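Local coordinates for protein carbonic anhydrase (Porphyridium purpureum, PDB 1DDZ) that probably catalyses the reversible hydration of carbon dioxide to hydrogencarbonate as a zinc-dependent beta-class carbonic anhydrase, with two zinc sites in one chain, at residues V25-A29 and G30-P34; E44-R47 and Q48-K52; L113-V117 and Q118-V122; V279-P283 and G284-E288. One frame throughout, in Å; residues are numbered along the deposited sequence.

Contact 1 (V25-A29 and G30-P34); sequences VAQPA and GQAMP
Gln27 and Pro28 each accept a direct hydrogen bond from the chain that folds back after Gly30. Gln31 N donates a hydrogen bond to Pro28 O over 2.8 Å and closes the tight bend. The other bond is made by a side chain: Met33 N reaches Gln27 OE1 at 3.1 Å, with an N-H...O angle of 154° and the donor tilted 33° from the carbonyl plane. Gln27 can span the opening because CG lies anti to its carbonyl carbon (chi1 -58°) and the chain runs extended from there to the amide.

Three waters extend this polar net. Water 1 accepts from Gln27 NE2 at 2.9 Å, water 2 donates to Gln27 OE1, and water 3 donates to Pro28 O while taking a weak bond from Ala32 N. Pro28 O thus takes a backbone N-H and a water, and Gln27 OE1 accepts from Met33 N and from water 2.

Van der Waals contacts fill in the rest. The Gln27 amide lies against Ala32: Gln27 OE1 is 3.4 Å from Ala32 CA and Gln27 NE2 4.0 Å from Ala32 CB. Pro28 CD sits 3.9 Å from Gln31 CB. Gly30 has a positive phi, at which a CB would collide with Ala29 O.

Outside the loop, Arg432 NH2 holds Gln27 O, Glu435 OE2 accepts from Gly30 N, and the Met33 backbone bonds to Asp477. Pro28 to Gln31 form a type II beta turn with glycine at its third position, in the loop between helices 12-25 and 38-53.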
loop_
_atom_site.group_PDB
_atom_site.type_symbol
_atom_site.label_atom_id
_atom_site.label_comp_id
_atom_site.label_asym_id
_atom_site.label_seq_id
_atom_site.Cartn_x
_atom_site.Cartn_y
_atom_site.Cartn_z
ATOM N N VAL A 25 -18.223 1.794 26.801
ATOM C CA VAL A 25 -17.819 0.952 27.910
ATOM C C VAL A 25 -18.851 0.844 29.052
ATOM O O VAL A 25 -18.829 -0.106 29.830
ATOM C CB VAL A 25 -16.441 1.432 28.383
ATOM C CG1 VAL A 25 -16.179 1.054 29.791
ATOM C CG2 VAL A 25 -15.387 0.860 27.467
ATOM N N ALA A 26 -19.785 1.788 29.104
ATOM C CA ALA A 26 -20.828 1.768 30.118
ATOM C C ALA A 26 -21.965 0.790 29.752
ATOM O O ALA A 26 -22.856 0.556 30.562
ATOM C CB ALA A 26 -21.385 3.167 30.314
ATOM N N GLN A 27 -21.963 0.284 28.518
ATOM C CA GLN A 27 -22.972 -0.663 28.043
ATOM C C GLN A 27 -22.249 -1.993 27.889
ATOM O O GLN A 27 -21.090 -2.037 27.484
ATOM C CB GLN A 27 -23.545 -0.200 26.694
ATOM C CG GLN A 27 -24.172 1.187 26.749
ATOM C CD GLN A 27 -24.674 1.672 25.398
ATOM O OE1 GLN A 27 -25.851 1.490 25.046
ATOM N NE2 GLN A 27 -23.786 2.282 24.630
ATOM N N PRO A 28 -22.919 -3.100 28.189
ATOM C CA PRO A 28 -22.213 -4.373 28.046
ATOM C C PRO A 28 -22.056 -4.775 26.578
ATOM O O PRO A 28 -22.871 -4.414 25.722
ATOM C CB PRO A 28 -23.106 -5.370 28.819
ATOM C CG PRO A 28 -24.132 -4.491 29.552
ATOM C CD PRO A 28 -24.308 -3.314 28.637
ATOM N N ALA A 29 -21.029 -5.576 26.337
ATOM C CA ALA A 29 -20.680 -6.102 25.040
ATOM C C ALA A 29 -21.907 -6.663 24.364
ATOM O O ALA A 29 -22.620 -7.465 24.945
ATOM C CB ALA A 29 -19.664 -7.181 25.204
ATOM N N GLY A 30 -22.210 -6.158 23.173
ATOM C CA GLY A 30 -23.345 -6.662 22.426
ATOM C C GLY A 30 -24.685 -6.085 22.802
ATOM O O GLY A 30 -25.695 -6.397 22.183
ATOM N N GLN A 31 -24.712 -5.200 23.780
ATOM C CA GLN A 31 -25.978 -4.631 24.182
ATOM C C GLN A 31 -26.123 -3.137 23.928
ATOM O O GLN A 31 -27.077 -2.527 24.399
ATOM C CB GLN A 31 -26.263 -4.965 25.647
ATOM C CG GLN A 31 -26.406 -6.479 25.912
ATOM C CD GLN A 31 -27.453 -7.156 25.017
ATOM O OE1 GLN A 31 -27.174 -8.168 24.366
ATOM N NE2 GLN A 31 -28.654 -6.590 24.968
ATOM N N ALA A 32 -25.170 -2.534 23.217
ATOM C CA ALA A 32 -25.267 -1.110 22.910
ATOM C C ALA A 32 -26.652 -0.835 22.277
ATOM O O ALA A 32 -27.158 -1.656 21.511
ATOM C CB ALA A 32 -24.138 -0.718 21.956
ATOM N N MET A 33 -27.272 0.291 22.594
ATOM C CA MET A 33 -28.591 0.597 22.036
ATOM C C MET A 33 -28.478 1.376 20.740
ATOM O O MET A 33 -27.417 1.862 20.382
ATOM C CB MET A 33 -29.400 1.475 22.993
ATOM C CG MET A 33 -29.704 0.907 24.349
ATOM S SD MET A 33 -31.488 0.392 24.647
ATOM C CE MET A 33 -32.541 0.786 23.049
ATOM N N PRO A 34 -29.541 1.347 19.933
ATOM C CA PRO A 34 -29.558 2.088 18.673
ATOM C C PRO A 34 -29.439 3.552 19.079
ATOM O O PRO A 34 -29.801 3.911 20.204
ATOM C CB PRO A 34 -30.937 1.763 18.123
ATOM C CG PRO A 34 -31.093 0.327 18.531
ATOM C CD PRO A 34 -30.595 0.317 19.953
HETATM O O HOH W 1 -25.277 2.899 22.254
HETATM O O HOH W 2 -27.249 -0.540 27.102
HETATM O O HOH W 3 -22.416 -2.576 23.661
#

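Contact 2 (E44-R47 and Q48-K52); sequences EAWR and QEMLK
A Met-aromatic contact joins Trp46 to Met50, one turn further along helix 38-53. The indole is approached over one face by Met50 CG, which stands 3.6 Å from the centroid of the five-membered ring and 24° off its normal, a CH-pi contact displaced toward the rim. Met50 SD follows at 4.5 Å from the same centroid, obliquely placed. The approach depends on Trp46 CG lying anti to the backbone N (chi1 167°), while the thioether bends at both chi2 and chi3. Phe58 meets the indole edge-to-face, and Met50 also touches Phe57, so helix 57-62 packs on this aromatic patch. With an alanine at Trp46, Met50 and Phe58 would probably lose the aromatic surface they share, leaving a gap beneath helix 57-62 and the thioether freer to turn.

Regular helical bonds run beneath these side chains, among them Met50 N to Trp46 O at 2.8 Å and Leu51 N to Arg47 O at 2.9 Å. On another flank Glu44 and Gln48 run alongside each other in the same direction, with their carboxylate and amide planes 40° apart. The Arg47 guanidinium is held from more than one direction: NE bonds to Asp472 O in a loop, tying the helix to that loop, whereas NH1 makes a salt bridge of 2.9 Å with Glu44 OE2, meeting it on the syn side.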
loop_
_atom_site.group_PDB
_atom_site.type_symbol
_atom_site.label_atom_id
_atom_site.label_comp_id
_atom_site.label_asym_id
_atom_site.label_seq_id
_atom_site.Cartn_x
_atom_site.Cartn_y
_atom_site.Cartn_z
ATOM N N GLU A 44 -34.549 -0.006 11.616
ATOM C CA GLU A 44 -35.630 -0.614 12.359
ATOM C C GLU A 44 -36.815 -0.900 11.443
ATOM O O GLU A 44 -37.360 -2.009 11.441
ATOM C CB GLU A 44 -36.034 0.287 13.520
ATOM C CG GLU A 44 -37.080 -0.317 14.453
ATOM C CD GLU A 44 -36.644 -1.623 15.110
ATOM O OE1 GLU A 44 -37.494 -2.251 15.771
ATOM O OE2 GLU A 44 -35.470 -2.030 14.976
ATOM N N ALA A 45 -37.217 0.095 10.657
ATOM C CA ALA A 45 -38.315 -0.082 9.707
ATOM C C ALA A 45 -38.052 -1.333 8.844
ATOM O O ALA A 45 -38.938 -2.158 8.625
ATOM C CB ALA A 45 -38.436 1.144 8.825
ATOM N N TRP A 46 -36.808 -1.479 8.403
ATOM C CA TRP A 46 -36.391 -2.608 7.585
ATOM C C TRP A 46 -36.573 -3.924 8.334
ATOM O O TRP A 46 -37.162 -4.863 7.797
ATOM C CB TRP A 46 -34.929 -2.434 7.169
ATOM C CG TRP A 46 -34.316 -3.664 6.588
ATOM C CD1 TRP A 46 -34.588 -4.213 5.378
ATOM C CD2 TRP A 46 -33.309 -4.491 7.191
ATOM N NE1 TRP A 46 -33.812 -5.332 5.180
ATOM C CE2 TRP A 46 -33.014 -5.525 6.278
ATOM C CE3 TRP A 46 -32.622 -4.460 8.416
ATOM C CZ2 TRP A 46 -32.064 -6.515 6.545
ATOM C CZ3 TRP A 46 -31.682 -5.445 8.679
ATOM C CH2 TRP A 46 -31.412 -6.457 7.751
ATOM N N ARG A 47 -36.055 -4.000 9.563
ATOM C CA ARG A 47 -36.174 -5.209 10.379
ATOM C C ARG A 47 -37.634 -5.599 10.526
ATOM O O ARG A 47 -37.983 -6.769 10.393
ATOM C CB ARG A 47 -35.607 -4.990 11.777
ATOM C CG ARG A 47 -34.164 -4.594 11.828
ATOM C CD ARG A 47 -33.768 -4.338 13.257
ATOM N NE ARG A 47 -33.862 -5.570 14.029
ATOM C CZ ARG A 47 -34.763 -5.821 14.975
ATOM N NH1 ARG A 47 -35.678 -4.916 15.295
ATOM N NH2 ARG A 47 -34.753 -6.995 15.591
ATOM N N GLN A 48 -38.479 -4.612 10.802
ATOM C CA GLN A 48 -39.897 -4.861 10.970
ATOM C C GLN A 48 -40.504 -5.420 9.709
ATOM O O GLN A 48 -41.127 -6.465 9.739
ATOM C CB GLN A 48 -40.631 -3.596 11.408
ATOM C CG GLN A 48 -40.438 -3.288 12.883
ATOM C CD GLN A 48 -40.446 -4.543 13.752
ATOM O OE1 GLN A 48 -39.476 -4.833 14.457
ATOM N NE2 GLN A 48 -41.518 -5.307 13.678
ATOM N N GLU A 49 -40.282 -4.747 8.588
ATOM C CA GLU A 49 -40.811 -5.209 7.319
ATOM C C GLU A 49 -40.318 -6.621 7.000
ATOM O O GLU A 49 -41.083 -7.455 6.525
ATOM C CB GLU A 49 -40.446 -4.238 6.196
ATOM C CG GLU A 49 -41.117 -4.548 4.853
ATOM C CD GLU A 49 -42.622 -4.816 4.982
ATOM O OE1 GLU A 49 -43.031 -5.993 4.832
ATOM O OE2 GLU A 49 -43.392 -3.856 5.238
ATOM N N MET A 50 -39.058 -6.905 7.301
ATOM C CA MET A 50 -38.492 -8.231 7.049
ATOM C C MET A 50 -39.159 -9.296 7.901
ATOM O O MET A 50 -39.541 -10.348 7.408
ATOM C CB MET A 50 -36.984 -8.236 7.309
ATOM C CG MET A 50 -36.171 -7.405 6.319
ATOM S SD MET A 50 -36.467 -7.910 4.603
ATOM C CE MET A 50 -37.701 -6.653 4.086
ATOM N N LEU A 51 -39.290 -9.024 9.190
ATOM C CA LEU A 51 -39.929 -9.960 10.101
ATOM C C LEU A 51 -41.394 -10.184 9.740
ATOM O O LEU A 51 -41.894 -11.301 9.825
ATOM C CB LEU A 51 -39.797 -9.461 11.533
ATOM C CG LEU A 51 -38.368 -9.675 12.016
ATOM C CD1 LEU A 51 -38.073 -8.831 13.236
ATOM C CD2 LEU A 51 -38.150 -11.152 12.277
ATOM N N LYS A 52 -42.057 -9.127 9.291
ATOM C CA LYS A 52 -43.455 -9.189 8.895
ATOM C C LYS A 52 -43.649 -10.064 7.665
ATOM O O LYS A 52 -44.664 -10.744 7.548
ATOM C CB LYS A 52 -43.963 -7.777 8.616
ATOM C CG LYS A 52 -45.375 -7.670 8.075
ATOM C CD LYS A 52 -45.688 -6.197 7.826
ATOM C CE LYS A 52 -47.037 -5.975 7.152
ATOM N NZ LYS A 52 -47.226 -4.524 6.807
#

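Contact 3 (L113-V117 and Q118-V122); sequences LQYAV and QYLKV
Tyr115 and Tyr119 form the tight part of this contact, their planes 21° apart and the rings displaced, with little overlap and centroids 4.8 Å apart. Tyr119 CB sits over one face of the Tyr115 ring at 3.9 Å from its centroid, a CH-pi contact, and Tyr115 CD1 comes within 3.5 Å of Tyr119 CG. Leu120 CG adds an oblique contact with Tyr115 CE2. Tyr115 is turned to receive them by a chi1 of -173°, which sets CG opposite the backbone N. Ala116 CB and Val122 CB, 4.1 Å apart, meet on the side that Leu70 of strand 69-74 closes, and Val122 N bonds to Ala116 O, six residues back. The helix widens here, Leu120 N reaching Tyr115 O at 2.9 Å, five back.

The solvent side belongs to Lys121, where the chain leaves the helix with positive phi; this residue is exposed, its CD 3.3 Å from Val117 O.

A serine at Tyr115 would probably leave the Tyr119 ring and Leu120 without their packing partner and open a gap toward Phe93, whose ring also meets that of Tyr115. The Tyr115 side chain lies about 6 Å from a zinc ion and about 4 Å from the side chain of Asp330, a ligand of the second zinc site. Apolar packing, with Tyr119 OH hydrogen-bonded to Asp403 OD1, is consistent with the tyrosine pair helping to hold the surroundings of that zinc in place.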
loop_
_atom_site.group_PDB
_atom_site.type_symbol
_atom_site.label_atom_id
_atom_site.label_comp_id
_atom_site.label_asym_id
_atom_site.label_seq_id
_atom_site.Cartn_x
_atom_site.Cartn_y
_atom_site.Cartn_z
ATOM N N LEU A 113 -8.025 -11.355 -0.254
ATOM C CA LEU A 113 -7.755 -12.516 -1.115
ATOM C C LEU A 113 -7.239 -13.725 -0.293
ATOM O O LEU A 113 -7.759 -14.826 -0.410
ATOM C CB LEU A 113 -6.673 -12.157 -2.148
ATOM C CG LEU A 113 -6.720 -12.668 -3.598
ATOM C CD1 LEU A 113 -5.275 -12.780 -4.158
ATOM C CD2 LEU A 113 -7.464 -13.963 -3.731
ATOM N N GLN A 114 -6.182 -13.507 0.490
ATOM C CA GLN A 114 -5.607 -14.557 1.285
ATOM C C GLN A 114 -6.604 -15.106 2.306
ATOM O O GLN A 114 -6.675 -16.314 2.514
ATOM C CB GLN A 114 -4.324 -14.099 1.957
ATOM C CG GLN A 114 -3.589 -15.279 2.597
ATOM C CD GLN A 114 -2.181 -14.949 3.006
ATOM O OE1 GLN A 114 -1.943 -13.992 3.731
ATOM N NE2 GLN A 114 -1.231 -15.751 2.551
ATOM N N TYR A 115 -7.393 -14.230 2.916
ATOM C CA TYR A 115 -8.392 -14.672 3.885
ATOM C C TYR A 115 -9.400 -15.566 3.149
ATOM O O TYR A 115 -9.660 -16.692 3.572
ATOM C CB TYR A 115 -9.106 -13.467 4.515
ATOM C CG TYR A 115 -10.035 -13.832 5.644
ATOM C CD1 TYR A 115 -9.544 -14.032 6.937
ATOM C CD2 TYR A 115 -11.405 -13.964 5.429
ATOM C CE1 TYR A 115 -10.399 -14.352 7.999
ATOM C CE2 TYR A 115 -12.276 -14.285 6.476
ATOM C CZ TYR A 115 -11.766 -14.478 7.765
ATOM O OH TYR A 115 -12.610 -14.795 8.815
ATOM N N ALA A 116 -9.922 -15.085 2.023
ATOM C CA ALA A 116 -10.884 -15.841 1.222
ATOM C C ALA A 116 -10.328 -17.198 0.778
ATOM O O ALA A 116 -11.006 -18.223 0.881
ATOM C CB ALA A 116 -11.307 -15.022 -0.017
ATOM N N VAL A 117 -9.085 -17.213 0.307
ATOM C CA VAL A 117 -8.461 -18.448 -0.173
ATOM C C VAL A 117 -7.953 -19.413 0.908
ATOM O O VAL A 117 -8.229 -20.609 0.846
ATOM C CB VAL A 117 -7.323 -18.125 -1.188
ATOM C CG1 VAL A 117 -6.611 -19.408 -1.636
ATOM C CG2 VAL A 117 -7.908 -17.367 -2.407
ATOM N N GLN A 118 -7.197 -18.912 1.874
ATOM C CA GLN A 118 -6.663 -19.765 2.929
ATOM C C GLN A 118 -7.608 -19.965 4.107
ATOM O O GLN A 118 -7.717 -21.065 4.619
ATOM C CB GLN A 118 -5.316 -19.248 3.451
ATOM C CG GLN A 118 -4.063 -19.741 2.717
ATOM C CD GLN A 118 -3.521 -18.688 1.763
ATOM O OE1 GLN A 118 -4.288 -17.900 1.214
ATOM N NE2 GLN A 118 -2.207 -18.625 1.608
ATOM N N TYR A 119 -8.235 -18.903 4.596
ATOM C CA TYR A 119 -9.136 -19.070 5.722
ATOM C C TYR A 119 -10.466 -19.683 5.267
ATOM O O TYR A 119 -10.847 -20.753 5.714
ATOM C CB TYR A 119 -9.393 -17.732 6.429
ATOM C CG TYR A 119 -8.338 -17.285 7.442
ATOM C CD1 TYR A 119 -7.168 -16.637 7.040
ATOM C CD2 TYR A 119 -8.513 -17.516 8.812
ATOM C CE1 TYR A 119 -6.189 -16.230 7.984
ATOM C CE2 TYR A 119 -7.529 -17.111 9.779
ATOM C CZ TYR A 119 -6.359 -16.472 9.346
ATOM O OH TYR A 119 -5.283 -16.138 10.174
ATOM N N LEU A 120 -11.147 -19.029 4.332
ATOM C CA LEU A 120 -12.450 -19.503 3.867
ATOM C C LEU A 120 -12.455 -20.632 2.842
ATOM O O LEU A 120 -13.480 -21.272 2.633
ATOM C CB LEU A 120 -13.282 -18.326 3.348
ATOM C CG LEU A 120 -13.481 -17.204 4.372
ATOM C CD1 LEU A 120 -14.375 -16.119 3.823
ATOM C CD2 LEU A 120 -14.096 -17.792 5.631
ATOM N N LYS A 121 -11.321 -20.901 2.210
ATOM C CA LYS A 121 -11.282 -21.952 1.201
ATOM C C LYS A 121 -12.327 -21.675 0.119
ATOM O O LYS A 121 -13.080 -22.547 -0.293
ATOM C CB LYS A 121 -11.487 -23.326 1.843
ATOM C CG LYS A 121 -10.383 -23.702 2.829
ATOM C CD LYS A 121 -9.061 -23.572 2.129
ATOM C CE LYS A 121 -7.888 -23.896 3.026
ATOM N NZ LYS A 121 -6.623 -23.804 2.219
ATOM N N VAL A 122 -12.350 -20.427 -0.330
ATOM C CA VAL A 122 -13.262 -19.972 -1.372
ATOM C C VAL A 122 -12.926 -20.739 -2.671
ATOM O O VAL A 122 -11.764 -20.977 -2.955
ATOM C CB VAL A 122 -13.106 -18.429 -1.523
ATOM C CG1 VAL A 122 -12.277 -18.061 -2.703
ATOM C CG2 VAL A 122 -14.424 -17.765 -1.517
#

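Contact 4 (V279-P283 and G284-E288); sequences VQQTP and GKLKE
Thr282 and Lys285 are the ends of a type II beta turn, in which Lys285 N donates to Thr282 O over 3.0 Å from a position 37° out of the carbonyl plane. Gly284 holds the third position with a phi of 87°, where a CB would press against Pro283 O. The turn lies in the loop between helices 266-279 and 292-307 and packs through Pro283 on helix 172-193, where Gly284 N bonds to Glu181 OE2, while Asp223 of strand 222-227 makes backbone hydrogen bonds with Lys287.

Among the side chains, Thr282 and Lys285 run alongside each other and point the same way, methyl to methylene, with Thr282 CG2 3.9 Å from Lys285 CD. The aliphatic part of Gln281 crosses Leu286 at about a right angle, and its CB rests 3.7 Å from Leu286 CD2. Leu286 itself is buried, wedged between the Gln281 chain and Arg178 and Leu224.

The polar end of Gln281 bridges the loop. Its CG stands anti to the carbonyl carbon (chi1 -49°), and the extended chain beyond brings OE1 to Lys287 N at 3.1 Å. Gln281 NE2 also bonds to Glu277 O, which anchors the amide to the last turn of the preceding helix and helps fix its rotation. A water completes the link to the far side of the loop: it accepts from Gln281 NE2 at 3.0 Å and donates to Lys287 O at 2.7 Å.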
loop_
_atom_site.group_PDB
_atom_site.type_symbol
_atom_site.label_atom_id
_atom_site.label_comp_id
_atom_site.label_asym_id
_atom_site.label_seq_id
_atom_site.Cartn_x
_atom_site.Cartn_y
_atom_site.Cartn_z
ATOM N N VAL A 279 -11.643 -8.419 -27.057
ATOM C CA VAL A 279 -11.458 -7.443 -28.111
ATOM C C VAL A 279 -12.224 -7.650 -29.396
ATOM O O VAL A 279 -12.653 -6.686 -30.009
ATOM C CB VAL A 279 -9.961 -7.194 -28.342
ATOM C CG1 VAL A 279 -9.735 -6.370 -29.565
ATOM C CG2 VAL A 279 -9.399 -6.445 -27.139
ATOM N N GLN A 280 -12.450 -8.895 -29.779
ATOM C CA GLN A 280 -13.198 -9.149 -31.006
ATOM C C GLN A 280 -14.697 -8.864 -30.888
ATOM O O GLN A 280 -15.416 -8.990 -31.882
ATOM C CB GLN A 280 -12.974 -10.578 -31.502
ATOM C CG GLN A 280 -13.579 -11.661 -30.627
ATOM C CD GLN A 280 -13.143 -13.061 -31.044
ATOM O OE1 GLN A 280 -13.797 -14.058 -30.725
ATOM N NE2 GLN A 280 -12.019 -13.145 -31.742
ATOM N N GLN A 281 -15.185 -8.541 -29.685
ATOM C CA GLN A 281 -16.612 -8.248 -29.499
ATOM C C GLN A 281 -16.824 -6.754 -29.414
ATOM O O GLN A 281 -15.897 -6.011 -29.090
ATOM C CB GLN A 281 -17.151 -8.899 -28.223
ATOM C CG GLN A 281 -16.797 -10.358 -28.053
ATOM C CD GLN A 281 -17.477 -10.941 -26.840
ATOM O OE1 GLN A 281 -18.707 -10.961 -26.768
ATOM N NE2 GLN A 281 -16.691 -11.380 -25.858
ATOM N N THR A 282 -18.069 -6.323 -29.586
ATOM C CA THR A 282 -18.391 -4.903 -29.539
ATOM C C THR A 282 -18.373 -4.384 -28.098
ATOM O O THR A 282 -18.956 -4.987 -27.205
ATOM C CB THR A 282 -19.756 -4.633 -30.159
ATOM O OG1 THR A 282 -19.778 -5.104 -31.504
ATOM C CG2 THR A 282 -20.022 -3.146 -30.203
ATOM N N PRO A 283 -17.692 -3.257 -27.855
ATOM C CA PRO A 283 -17.624 -2.701 -26.505
ATOM C C PRO A 283 -19.009 -2.420 -25.968
ATOM O O PRO A 283 -19.824 -1.795 -26.648
ATOM C CB PRO A 283 -16.822 -1.411 -26.706
ATOM C CG PRO A 283 -15.912 -1.763 -27.838
ATOM C CD PRO A 283 -16.856 -2.477 -28.783
ATOM N N GLY A 284 -19.282 -2.930 -24.769
ATOM C CA GLY A 284 -20.568 -2.720 -24.143
ATOM C C GLY A 284 -21.618 -3.736 -24.514
ATOM O O GLY A 284 -22.731 -3.666 -24.018
ATOM N N LYS A 285 -21.285 -4.668 -25.401
ATOM C CA LYS A 285 -22.242 -5.689 -25.831
ATOM C C LYS A 285 -21.623 -7.065 -25.782
ATOM O O LYS A 285 -21.811 -7.860 -26.678
ATOM C CB LYS A 285 -22.714 -5.402 -27.255
ATOM C CG LYS A 285 -23.517 -4.120 -27.385
ATOM C CD LYS A 285 -23.658 -3.694 -28.831
ATOM C CE LYS A 285 -24.227 -2.284 -28.920
ATOM N NZ LYS A 285 -24.186 -1.745 -30.312
ATOM N N LEU A 286 -20.864 -7.341 -24.739
ATOM C CA LEU A 286 -20.226 -8.633 -24.614
ATOM C C LEU A 286 -21.272 -9.707 -24.363
ATOM O O LEU A 286 -22.360 -9.425 -23.874
ATOM C CB LEU A 286 -19.244 -8.628 -23.448
ATOM C CG LEU A 286 -18.132 -7.598 -23.442
ATOM C CD1 LEU A 286 -17.130 -7.989 -22.345
ATOM C CD2 LEU A 286 -17.461 -7.562 -24.822
ATOM N N LYS A 287 -20.922 -10.946 -24.670
ATOM C CA LYS A 287 -21.811 -12.067 -24.446
ATOM C C LYS A 287 -21.705 -12.562 -23.009
ATOM O O LYS A 287 -20.744 -12.282 -22.299
ATOM C CB LYS A 287 -21.449 -13.230 -25.367
ATOM C CG LYS A 287 -21.892 -13.070 -26.796
ATOM C CD LYS A 287 -21.822 -14.414 -27.507
ATOM C CE LYS A 287 -22.818 -15.447 -26.943
ATOM N NZ LYS A 287 -24.217 -15.193 -27.392
ATOM N N GLU A 288 -22.738 -13.255 -22.561
ATOM C CA GLU A 288 -22.704 -13.838 -21.234
ATOM C C GLU A 288 -22.027 -15.177 -21.511
ATOM O O GLU A 288 -22.003 -15.625 -22.668
ATOM C CB GLU A 288 -24.122 -14.048 -20.682
ATOM C CG GLU A 288 -25.000 -15.033 -21.463
ATOM C CD GLU A 288 -25.416 -14.525 -22.849
ATOM O OE1 GLU A 288 -25.602 -15.379 -23.755
ATOM O OE2 GLU A 288 -25.557 -13.282 -23.034
HETATM O O HOH W 4 -18.433 -12.339 -23.605
#

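In the fold
The contacts follow one another along the chain in the order 1 to 4 without touching. Contacts 1 and 4 are corresponding loops, each between two helices, on opposite sides of the chain's centre, with centres about 52 Å apart. Contact 1 leans on helix 426-447 and Asp477, in the half carrying the second zinc site, whereas contact 4 leans on helix 172-193 and strand 222-227 of the first sheet. Contact 2 lies about 22 Å from contact 1 between centres, on the next helix, 38-53. Contact 3, on helix 107-119, reaches the second zinc site. The loop of each half thus packs on the other half, consistent with two repeats that lean on each other.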